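Local coordinates for mandelate racemase/muconate lactonizing enzyme-like protein (Rubrobacter xylanophilus DSM 9941, PDB 2QQ6) that binds magnesium and probably works as a lyase of the enolase superfamily, in the mandelate racemase/muconate lactonizing enzyme family, at residues Val25-Gly36 with Ile94-Leu105; Val122-Ala130 with Ala160-Asp171. One frame throughout, in Å; residues are numbered along the deposited sequence.

Interaction 1 of 2, residues Val25-Gly36 with Ile94-Leu105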
loop_
_atom_site.group_PDB
_atom_site.type_symbol
_atom_site.label_atom_id
_atom_site.label_comp_id
_atom_site.label_asym_id
_atom_site.label_seq_id
_atom_site.Cartn_x
_atom_site.Cartn_y
_atom_site.Cartn_z
ATOM N N VAL B 25 -16.142 -6.807 9.459
ATOM C CA VAL B 25 -15.344 -7.598 10.376
ATOM C C VAL B 25 -15.971 -7.731 11.734
ATOM O O VAL B 25 -16.451 -6.761 12.319
ATOM C CB VAL B 25 -13.931 -7.015 10.543
ATOM C CG1 VAL B 25 -13.139 -7.844 11.553
ATOM C CG2 VAL B 25 -13.223 -6.996 9.196
ATOM N N ARG B 26 -15.944 -8.957 12.232
ATOM C CA ARG B 26 -16.515 -9.275 13.523
ATOM C C ARG B 26 -15.478 -10.054 14.350
ATOM O O ARG B 26 -14.961 -11.100 13.916
ATOM C CB ARG B 26 -17.796 -10.094 13.305
ATOM C CG ARG B 26 -18.898 -9.821 14.315
ATOM C CD ARG B 26 -20.257 -10.283 13.791
ATOM N NE ARG B 26 -20.243 -11.654 13.276
ATOM C CZ ARG B 26 -21.316 -12.284 12.805
ATOM N NH1 ARG B 26 -22.487 -11.673 12.786
ATOM N NH2 ARG B 26 -21.217 -13.518 12.341
ATOM N N VAL B 27 -15.159 -9.519 15.527
ATOM C CA VAL B 27 -14.195 -10.141 16.421
ATOM C C VAL B 27 -14.880 -10.556 17.716
ATOM O O VAL B 27 -15.638 -9.788 18.305
ATOM C CB VAL B 27 -13.026 -9.184 16.745
ATOM C CG1 VAL B 27 -12.122 -9.801 17.799
ATOM C CG2 VAL B 27 -12.225 -8.908 15.488
ATOM N N TRP B 28 -14.589 -11.775 18.161
ATOM C CA TRP B 28 -15.191 -12.319 19.368
ATOM C C TRP B 28 -14.221 -12.575 20.512
ATOM O O TRP B 28 -13.115 -13.062 20.312
ATOM C CB TRP B 28 -15.888 -13.646 19.053
ATOM C CG TRP B 28 -16.833 -13.616 17.889
ATOM C CD1 TRP B 28 -16.510 -13.677 16.564
ATOM C CD2 TRP B 28 -18.260 -13.533 17.950
ATOM N NE1 TRP B 28 -17.651 -13.640 15.793
ATOM C CE2 TRP B 28 -18.740 -13.551 16.620
ATOM C CE3 TRP B 28 -19.184 -13.446 19.004
ATOM C CZ2 TRP B 28 -20.099 -13.486 16.311
ATOM C CZ3 TRP B 28 -20.534 -13.379 18.700
ATOM C CH2 TRP B 28 -20.980 -13.401 17.361
ATOM N N ALA B 29 -14.658 -12.254 21.720
ATOM C CA ALA B 29 -13.867 -12.511 22.917
ATOM C C ALA B 29 -14.828 -13.303 23.799
ATOM O O ALA B 29 -15.265 -12.837 24.847
ATOM C CB ALA B 29 -13.469 -11.209 23.594
ATOM N N GLY B 30 -15.162 -14.505 23.350
ATOM C CA GLY B 30 -16.096 -15.326 24.087
ATOM C C GLY B 30 -17.469 -15.113 23.480
ATOM O O GLY B 30 -17.620 -15.151 22.257
ATOM N N ASP B 31 -18.471 -14.886 24.323
ATOM C CA ASP B 31 -19.827 -14.666 23.834
ATOM C C ASP B 31 -19.924 -13.284 23.161
ATOM O O ASP B 31 -20.746 -13.064 22.267
ATOM C CB ASP B 31 -20.825 -14.767 25.000
ATOM C CG ASP B 31 -20.598 -13.699 26.073
ATOM O OD1 ASP B 31 -19.521 -13.704 26.716
ATOM O OD2 ASP B 31 -21.498 -12.849 26.271
ATOM N N GLU B 32 -19.056 -12.371 23.594
ATOM C CA GLU B 32 -19.012 -11.000 23.093
ATOM C C GLU B 32 -18.257 -10.784 21.780
ATOM O O GLU B 32 -17.376 -11.566 21.413
ATOM C CB GLU B 32 -18.416 -10.097 24.173
ATOM C CG GLU B 32 -19.452 -9.446 25.044
ATOM C CD GLU B 32 -20.172 -8.338 24.314
ATOM O OE1 GLU B 32 -20.451 -8.510 23.105
ATOM O OE2 GLU B 32 -20.462 -7.300 24.949
ATOM N N HIS B 33 -18.604 -9.700 21.087
ATOM C CA HIS B 33 -17.970 -9.363 19.819
ATOM C C HIS B 33 -17.995 -7.860 19.525
ATOM O O HIS B 33 -18.768 -7.104 20.118
ATOM C CB HIS B 33 -18.673 -10.083 18.669
ATOM C CG HIS B 33 -20.009 -9.499 18.325
ATOM N ND1 HIS B 33 -20.597 -9.658 17.088
ATOM C CD2 HIS B 33 -20.865 -8.742 19.052
ATOM C CE1 HIS B 33 -21.755 -9.020 17.068
ATOM N NE2 HIS B 33 -21.939 -8.455 18.247
ATOM N N GLY B 34 -17.148 -7.447 18.588
ATOM C CA GLY B 34 -17.080 -6.059 18.177
ATOM C C GLY B 34 -17.327 -6.013 16.680
ATOM O O GLY B 34 -17.063 -6.991 15.971
ATOM N N LEU B 35 -17.831 -4.888 16.184
ATOM C CA LEU B 35 -18.110 -4.781 14.756
ATOM C C LEU B 35 -17.399 -3.627 14.031
ATOM O O LEU B 35 -17.370 -2.493 14.511
ATOM C CB LEU B 35 -19.621 -4.658 14.532
ATOM C CG LEU B 35 -20.085 -4.794 13.078
ATOM C CD1 LEU B 35 -20.092 -6.268 12.698
ATOM C CD2 LEU B 35 -21.476 -4.189 12.902
ATOM N N GLY B 36 -16.839 -3.935 12.864
ATOM C CA GLY B 36 -16.152 -2.932 12.069
ATOM C C GLY B 36 -16.341 -3.136 10.570
ATOM O O GLY B 36 -16.616 -4.254 10.119
ATOM N N ILE B 94 -10.487 -4.304 11.159
ATOM C CA ILE B 94 -10.208 -5.043 12.372
ATOM C C ILE B 94 -10.042 -4.084 13.548
ATOM O O ILE B 94 -10.456 -4.387 14.661
ATOM C CB ILE B 94 -8.914 -5.836 12.245
ATOM C CG1 ILE B 94 -8.975 -6.717 11.002
ATOM C CG2 ILE B 94 -8.681 -6.637 13.509
ATOM C CD1 ILE B 94 -7.678 -7.441 10.707
ATOM N N GLU B 95 -9.431 -2.927 13.309
ATOM C CA GLU B 95 -9.216 -1.991 14.400
ATOM C C GLU B 95 -10.534 -1.561 14.975
ATOM O O GLU B 95 -10.728 -1.578 16.181
ATOM C CB GLU B 95 -8.454 -0.744 13.947
ATOM C CG GLU B 95 -7.845 0.004 15.137
ATOM C CD GLU B 95 -8.216 1.478 15.205
ATOM O OE1 GLU B 95 -9.397 1.812 14.973
ATOM O OE2 GLU B 95 -7.330 2.304 15.511
ATOM N N THR B 96 -11.437 -1.180 14.086
ATOM C CA THR B 96 -12.755 -0.712 14.477
ATOM C C THR B 96 -13.464 -1.723 15.357
ATOM O O THR B 96 -14.024 -1.375 16.402
ATOM C CB THR B 96 -13.612 -0.460 13.245
ATOM O OG1 THR B 96 -12.843 0.273 12.285
ATOM C CG2 THR B 96 -14.841 0.344 13.612
ATOM N N ALA B 97 -13.443 -2.978 14.918
ATOM C CA ALA B 97 -14.068 -4.058 15.657
ATOM C C ALA B 97 -13.589 -4.031 17.102
ATOM O O ALA B 97 -14.389 -3.900 18.023
ATOM C CB ALA B 97 -13.717 -5.368 15.023
ATOM N N LEU B 98 -12.275 -4.139 17.285
ATOM C CA LEU B 98 -11.654 -4.136 18.610
ATOM C C LEU B 98 -12.026 -2.917 19.434
ATOM O O LEU B 98 -12.308 -3.013 20.630
ATOM C CB LEU B 98 -10.143 -4.195 18.463
ATOM C CG LEU B 98 -9.680 -5.449 17.730
ATOM C CD1 LEU B 98 -8.250 -5.274 17.218
ATOM C CD2 LEU B 98 -9.793 -6.639 18.673
ATOM N N TRP B 99 -12.003 -1.763 18.787
ATOM C CA TRP B 99 -12.345 -0.525 19.455
ATOM C C TRP B 99 -13.804 -0.595 19.879
ATOM O O TRP B 99 -14.220 0.080 20.815
ATOM C CB TRP B 99 -12.118 0.657 18.504
ATOM C CG TRP B 99 -10.871 1.448 18.777
ATOM C CD1 TRP B 99 -9.953 1.865 17.860
ATOM C CD2 TRP B 99 -10.431 1.957 20.044
ATOM N NE1 TRP B 99 -8.966 2.600 18.473
ATOM C CE2 TRP B 99 -9.235 2.674 19.816
ATOM C CE3 TRP B 99 -10.932 1.877 21.353
ATOM C CZ2 TRP B 99 -8.526 3.312 20.851
ATOM C CZ3 TRP B 99 -10.224 2.513 22.386
ATOM C CH2 TRP B 99 -9.035 3.218 22.124
ATOM N N ASP B 100 -14.577 -1.417 19.176
ATOM C CA ASP B 100 -15.998 -1.588 19.469
ATOM C C ASP B 100 -16.148 -2.626 20.569
ATOM O O ASP B 100 -16.821 -2.390 21.572
ATOM C CB ASP B 100 -16.742 -2.045 18.206
ATOM C CG ASP B 100 -18.232 -2.267 18.443
ATOM O OD1 ASP B 100 -18.849 -1.420 19.131
ATOM O OD2 ASP B 100 -18.778 -3.276 17.931
ATOM N N LEU B 101 -15.516 -3.777 20.359
ATOM C CA LEU B 101 -15.523 -4.870 21.321
ATOM C C LEU B 101 -15.163 -4.307 22.681
ATOM O O LEU B 101 -15.908 -4.457 23.643
ATOM C CB LEU B 101 -14.496 -5.920 20.906
ATOM C CG LEU B 101 -14.154 -7.058 21.863
ATOM C CD1 LEU B 101 -15.415 -7.722 22.386
ATOM C CD2 LEU B 101 -13.285 -8.069 21.119
ATOM N N ALA B 102 -14.017 -3.641 22.741
ATOM C CA ALA B 102 -13.531 -3.032 23.972
ATOM C C ALA B 102 -14.571 -2.134 24.651
ATOM O O ALA B 102 -14.730 -2.169 25.870
ATOM C CB ALA B 102 -12.265 -2.240 23.678
ATOM N N GLY B 103 -15.272 -1.327 23.863
ATOM C CA GLY B 103 -16.279 -0.437 24.421
ATOM C C GLY B 103 -17.441 -1.196 25.034
ATOM O O GLY B 103 -18.013 -0.800 26.056
ATOM N N LYS B 104 -17.801 -2.302 24.398
ATOM C CA LYS B 104 -18.882 -3.126 24.895
ATOM C C LYS B 104 -18.434 -3.786 26.197
ATOM O O LYS B 104 -19.222 -3.920 27.126
ATOM C CB LYS B 104 -19.261 -4.173 23.845
ATOM C CG LYS B 104 -19.858 -3.567 22.571
ATOM C CD LYS B 104 -20.111 -4.619 21.505
ATOM C CE LYS B 104 -21.182 -5.599 21.938
ATOM N NZ LYS B 104 -21.300 -6.742 20.997
ATOM N N LEU B 105 -17.167 -4.181 26.270
ATOM C CA LEU B 105 -16.648 -4.805 27.481
ATOM C C LEU B 105 -16.572 -3.775 28.609
ATOM O O LEU B 105 -17.213 -3.938 29.651
ATOM C CB LEU B 105 -15.262 -5.410 27.230
ATOM C CG LEU B 105 -15.144 -6.328 26.008
ATOM C CD1 LEU B 105 -13.882 -7.197 26.104
ATOM C CD2 LEU B 105 -16.377 -7.199 25.919
#
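Gly34 lies almost on top of helix 94-105: its CA is 3.7 Å from the CA of Leu101 and makes a CA-H...O contact with the carbonyl O of Ala97. With no side chain at Gly34 or Gly36, strand 32-36 can run within 5.5 Å of the helix axis, at 138° to it, and Gly36 rests against CB of Thr96. Here one polar grip is made: the backbone N of Leu35 gives its hydrogen to Asp100 OD2, 2.6 Å away, on the anti lone pair of the carboxylate. Asp100 has CG anti to its own N (chi1 179°), which carries the carboxylate out to that strand. The arrangement belongs to the N-terminal capping domain of the enolase superfamily, an antiparallel three-stranded meander with helices packed on one face. The neighbouring strand 25-29 stands further off, 7.6 Å between axes, and meets the helix through side chains. Val27 divides its branches, CG2 to CB of Ala97 at 3.9 Å and CG1 to the CD2 methyls of Leu98 and Leu101; Leu101 CD2 also meets CB of Ala29, while its other methyl, CD1, lies against the backbone of Glu32 and His33. Pro63 and helix 66-76 close in on this apolar group. Toward the hairpin turn the contact becomes looser and partly exposed. Lys104 bends at chi3 and brings NZ to Glu32 OE1 in a salt bridge and to the carbonyl O of His33, although the exact place of NZ is uncertain. Beyond it, Leu105 CD2 slides along CB and CG of Glu32.

Interaction 2 of 2, residues Val122-Ala130 with Ala160-Asp171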
loop_
_atom_site.group_PDB
_atom_site.type_symbol
_atom_site.label_atom_id
_atom_site.label_comp_id
_atom_site.label_asym_id
_atom_site.label_seq_id
_atom_site.Cartn_x
_atom_site.Cartn_y
_atom_site.Cartn_z
ATOM N N VAL B 122 -22.689 15.190 15.139
ATOM C CA VAL B 122 -21.827 15.593 14.035
ATOM C C VAL B 122 -22.509 15.853 12.693
ATOM O O VAL B 122 -23.337 15.078 12.208
ATOM C CB VAL B 122 -20.679 14.563 13.829
ATOM C CG1 VAL B 122 -20.376 13.866 15.147
ATOM C CG2 VAL B 122 -21.024 13.560 12.723
ATOM N N ARG B 123 -22.110 16.964 12.095
ATOM C CA ARG B 123 -22.633 17.413 10.820
ATOM C C ARG B 123 -22.007 16.694 9.630
ATOM O O ARG B 123 -20.803 16.425 9.601
ATOM C CB ARG B 123 -22.407 18.913 10.723
ATOM C CG ARG B 123 -22.722 19.526 9.413
ATOM C CD ARG B 123 -22.151 20.909 9.425
ATOM N NE ARG B 123 -22.252 21.549 8.126
ATOM C CZ ARG B 123 -21.612 22.665 7.805
ATOM N NH1 ARG B 123 -20.826 23.252 8.699
ATOM N NH2 ARG B 123 -21.765 23.191 6.597
ATOM N N LEU B 124 -22.843 16.396 8.643
ATOM C CA LEU B 124 -22.406 15.700 7.438
ATOM C C LEU B 124 -22.470 16.599 6.221
ATOM O O LEU B 124 -22.939 17.737 6.301
ATOM C CB LEU B 124 -23.311 14.506 7.167
ATOM C CG LEU B 124 -23.476 13.479 8.267
ATOM C CD1 LEU B 124 -24.694 12.650 7.956
ATOM C CD2 LEU B 124 -22.229 12.625 8.378
ATOM N N TYR B 125 -21.978 16.068 5.100
ATOM C CA TYR B 125 -22.030 16.746 3.804
ATOM C C TYR B 125 -22.462 15.680 2.789
ATOM O O TYR B 125 -22.117 14.493 2.922
ATOM C CB TYR B 125 -20.687 17.430 3.443
ATOM C CG TYR B 125 -19.530 16.588 2.926
ATOM C CD1 TYR B 125 -19.505 16.139 1.606
ATOM C CD2 TYR B 125 -18.399 16.346 3.722
ATOM C CE1 TYR B 125 -18.387 15.486 1.082
ATOM C CE2 TYR B 125 -17.275 15.693 3.202
ATOM C CZ TYR B 125 -17.278 15.272 1.878
ATOM O OH TYR B 125 -16.167 14.672 1.323
ATOM N N ALA B 126 -23.264 16.089 1.809
ATOM C CA ALA B 126 -23.773 15.146 0.821
ATOM C C ALA B 126 -23.075 15.188 -0.534
ATOM O O ALA B 126 -23.006 16.229 -1.196
ATOM C CB ALA B 126 -25.276 15.350 0.646
ATOM N N ASP B 127 -22.539 14.040 -0.931
ATOM C CA ASP B 127 -21.871 13.920 -2.215
ATOM C C ASP B 127 -22.999 13.811 -3.247
ATOM O O ASP B 127 -23.836 12.910 -3.168
ATOM C CB ASP B 127 -20.985 12.667 -2.224
ATOM C CG ASP B 127 -20.089 12.593 -3.447
ATOM O OD1 ASP B 127 -20.605 12.364 -4.565
ATOM O OD2 ASP B 127 -18.860 12.775 -3.286
ATOM N N CYS B 128 -23.038 14.734 -4.196
ATOM C CA CYS B 128 -24.090 14.709 -5.196
ATOM C C CYS B 128 -23.615 14.098 -6.488
ATOM O O CYS B 128 -23.858 14.643 -7.552
ATOM C CB CYS B 128 -24.593 16.121 -5.473
ATOM S SG CYS B 128 -25.260 16.957 -4.036
ATOM N N ASN B 129 -22.933 12.965 -6.393
ATOM C CA ASN B 129 -22.426 12.271 -7.573
ATOM C C ASN B 129 -22.349 10.778 -7.262
ATOM O O ASN B 129 -21.757 9.999 -8.015
ATOM C CB ASN B 129 -21.035 12.807 -7.930
ATOM C CG ASN B 129 -20.976 13.392 -9.330
ATOM O OD1 ASN B 129 -21.146 12.674 -10.319
ATOM N ND2 ASN B 129 -20.741 14.700 -9.422
ATOM N N ALA B 130 -22.985 10.404 -6.154
ATOM C CA ALA B 130 -23.008 9.041 -5.636
ATOM C C ALA B 130 -23.287 7.870 -6.596
ATOM O O ALA B 130 -22.629 6.831 -6.509
ATOM C CB ALA B 130 -23.977 8.982 -4.449
ATOM N N ALA B 160 -30.719 17.407 -1.774
ATOM C CA ALA B 160 -29.891 17.327 -0.568
ATOM C C ALA B 160 -30.250 18.406 0.457
ATOM O O ALA B 160 -30.315 18.150 1.658
ATOM C CB ALA B 160 -28.421 17.441 -0.948
ATOM N N VAL B 161 -30.467 19.619 -0.030
ATOM C CA VAL B 161 -30.821 20.728 0.837
ATOM C C VAL B 161 -32.151 20.384 1.499
ATOM O O VAL B 161 -32.326 20.564 2.707
ATOM C CB VAL B 161 -30.947 22.034 0.027
ATOM C CG1 VAL B 161 -30.958 23.232 0.969
ATOM C CG2 VAL B 161 -29.796 22.140 -0.966
ATOM N N GLU B 162 -33.084 19.883 0.698
ATOM C CA GLU B 162 -34.388 19.485 1.205
ATOM C C GLU B 162 -34.200 18.399 2.249
ATOM O O GLU B 162 -34.796 18.442 3.323
ATOM C CB GLU B 162 -35.241 18.935 0.075
ATOM C CG GLU B 162 -36.155 19.943 -0.563
ATOM C CD GLU B 162 -36.852 19.371 -1.782
ATOM O OE1 GLU B 162 -37.299 18.200 -1.719
ATOM O OE2 GLU B 162 -36.955 20.093 -2.800
ATOM N N ARG B 163 -33.370 17.418 1.906
ATOM C CA ARG B 163 -33.062 16.293 2.780
ATOM C C ARG B 163 -32.533 16.751 4.131
ATOM O O ARG B 163 -32.472 15.958 5.076
ATOM C CB ARG B 163 -32.031 15.396 2.114
ATOM C CG ARG B 163 -32.607 14.371 1.167
ATOM C CD ARG B 163 -32.786 13.049 1.887
ATOM N NE ARG B 163 -32.442 11.919 1.031
ATOM C CZ ARG B 163 -32.088 10.723 1.494
ATOM N NH1 ARG B 163 -32.035 10.515 2.808
ATOM N NH2 ARG B 163 -31.782 9.736 0.652
ATOM N N GLY B 164 -32.126 18.019 4.211
ATOM C CA GLY B 164 -31.626 18.562 5.462
ATOM C C GLY B 164 -30.145 18.860 5.505
ATOM O O GLY B 164 -29.587 19.075 6.579
ATOM N N PHE B 165 -29.505 18.877 4.344
ATOM C CA PHE B 165 -28.075 19.155 4.284
ATOM C C PHE B 165 -27.767 20.593 3.880
ATOM O O PHE B 165 -28.548 21.237 3.184
ATOM C CB PHE B 165 -27.393 18.207 3.303
ATOM C CG PHE B 165 -27.436 16.772 3.721
ATOM C CD1 PHE B 165 -28.605 16.035 3.603
ATOM C CD2 PHE B 165 -26.294 16.143 4.209
ATOM C CE1 PHE B 165 -28.634 14.688 3.960
ATOM C CE2 PHE B 165 -26.312 14.797 4.571
ATOM C CZ PHE B 165 -27.481 14.068 4.444
ATOM N N ASP B 166 -26.622 21.094 4.321
ATOM C CA ASP B 166 -26.215 22.450 3.994
ATOM C C ASP B 166 -24.744 22.435 3.563
ATOM O O ASP B 166 -24.031 23.434 3.655
ATOM C CB ASP B 166 -26.423 23.346 5.204
ATOM C CG ASP B 166 -25.535 22.957 6.361
ATOM O OD1 ASP B 166 -25.329 21.731 6.576
ATOM O OD2 ASP B 166 -25.043 23.872 7.062
ATOM N N ALA B 167 -24.317 21.267 3.092
ATOM C CA ALA B 167 -22.967 21.030 2.607
ATOM C C ALA B 167 -23.061 20.016 1.457
ATOM O O ALA B 167 -23.434 18.857 1.651
ATOM C CB ALA B 167 -22.101 20.492 3.726
ATOM N N ILE B 168 -22.712 20.466 0.259
ATOM C CA ILE B 168 -22.783 19.640 -0.934
ATOM C C ILE B 168 -21.427 19.367 -1.576
ATOM O O ILE B 168 -20.561 20.234 -1.558
ATOM C CB ILE B 168 -23.703 20.343 -1.964
ATOM C CG1 ILE B 168 -25.143 19.883 -1.764
ATOM C CG2 ILE B 168 -23.241 20.072 -3.380
ATOM C CD1 ILE B 168 -25.643 20.040 -0.346
ATOM N N LYS B 169 -21.246 18.173 -2.143
ATOM C CA LYS B 169 -19.997 17.835 -2.836
ATOM C C LYS B 169 -20.280 17.472 -4.296
ATOM O O LYS B 169 -21.217 16.733 -4.587
ATOM C CB LYS B 169 -19.280 16.667 -2.160
ATOM C CG LYS B 169 -17.938 16.289 -2.815
ATOM C CD LYS B 169 -17.349 15.049 -2.137
ATOM C CE LYS B 169 -15.865 14.842 -2.456
ATOM N NZ LYS B 169 -15.222 13.839 -1.548
ATOM N N LEU B 170 -19.443 17.975 -5.203
ATOM C CA LEU B 170 -19.615 17.747 -6.639
ATOM C C LEU B 170 -18.360 17.436 -7.453
ATOM O O LEU B 170 -17.268 17.921 -7.141
ATOM C CB LEU B 170 -20.288 18.968 -7.251
ATOM C CG LEU B 170 -21.735 18.708 -7.633
ATOM C CD1 LEU B 170 -22.498 20.014 -7.653
ATOM C CD2 LEU B 170 -21.771 17.984 -8.985
ATOM N N ASP B 171 -18.537 16.641 -8.510
ATOM C CA ASP B 171 -17.435 16.263 -9.397
ATOM C C ASP B 171 -17.384 17.154 -10.615
ATOM O O ASP B 171 -18.388 17.748 -10.986
ATOM C CB ASP B 171 -17.581 14.829 -9.894
ATOM C CG ASP B 171 -17.506 13.815 -8.784
ATOM O OD1 ASP B 171 -16.861 14.107 -7.751
ATOM O OD2 ASP B 171 -18.075 12.715 -8.956
#
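Lys169 holds CG anti to its backbone N (chi1 -178°) and stays extended beyond it, while Tyr125, with CG between its N and carbonyl carbon (chi1 78°), turns its ring to the same side; Lys169 CD comes up at the ring edge and NZ gives a hydrogen bond to Tyr125 OH, 3.1 Å away. The segments belong to a beta-alpha-beta crossover of the enolase-type barrel, strand 122-127 lying parallel to strand 167-171 with helix 149-162 between them in the chain. Ala126 N bonds to Ala167 O, Lys169 N to Ala126 O, and Cys128 N to Lys169 O at 2.7 Å. On the Lys169 side, its aliphatic chain passes Asp127 OD2, and NZ also forms a salt bridge with Glu242, a magnesium ligand; the nearest side-chain atom of Lys169 is about 3 Å from the magnesium ion. The other side is apolar: CB of Ala126 sits over one face of the Phe165 ring, 4.1 Å from its centroid, and meets CB of Ala160, while Cys128 SG rests on Ile168 CG1. Gly164, with positive phi, forms a Schellman motif between helix 149-162 and Phe165. At the N-terminal end of the strands Asp166 OD2 lies over a face of the Arg123 guanidinium in a long salt bridge, 3.4 Å from NH2, which Glu212 also holds. At the C-terminal end, Asp171 OD2 accepts a hydrogen bond from His139 NE2.

The two contacts belong to different domains of one chain, with centres 31 Å apart and nearest atoms about 15 Å apart. Interaction 1 comes first and is complete before interaction 2 begins: strand 121-127 is the next helix or strand after helix 86-106, so the chain passes from the capping domain into the barrel between them. They share neither sheet nor helix. Interaction 1 joins the antiparallel sheet to a helix, away from the site of Asp216, Glu242 and Glu268; interaction 2 pairs parallel barrel strands and reaches that magnesium site. Helix 86-106 also touches helices 298-310 and 323-334, which tie it to the barrel domain.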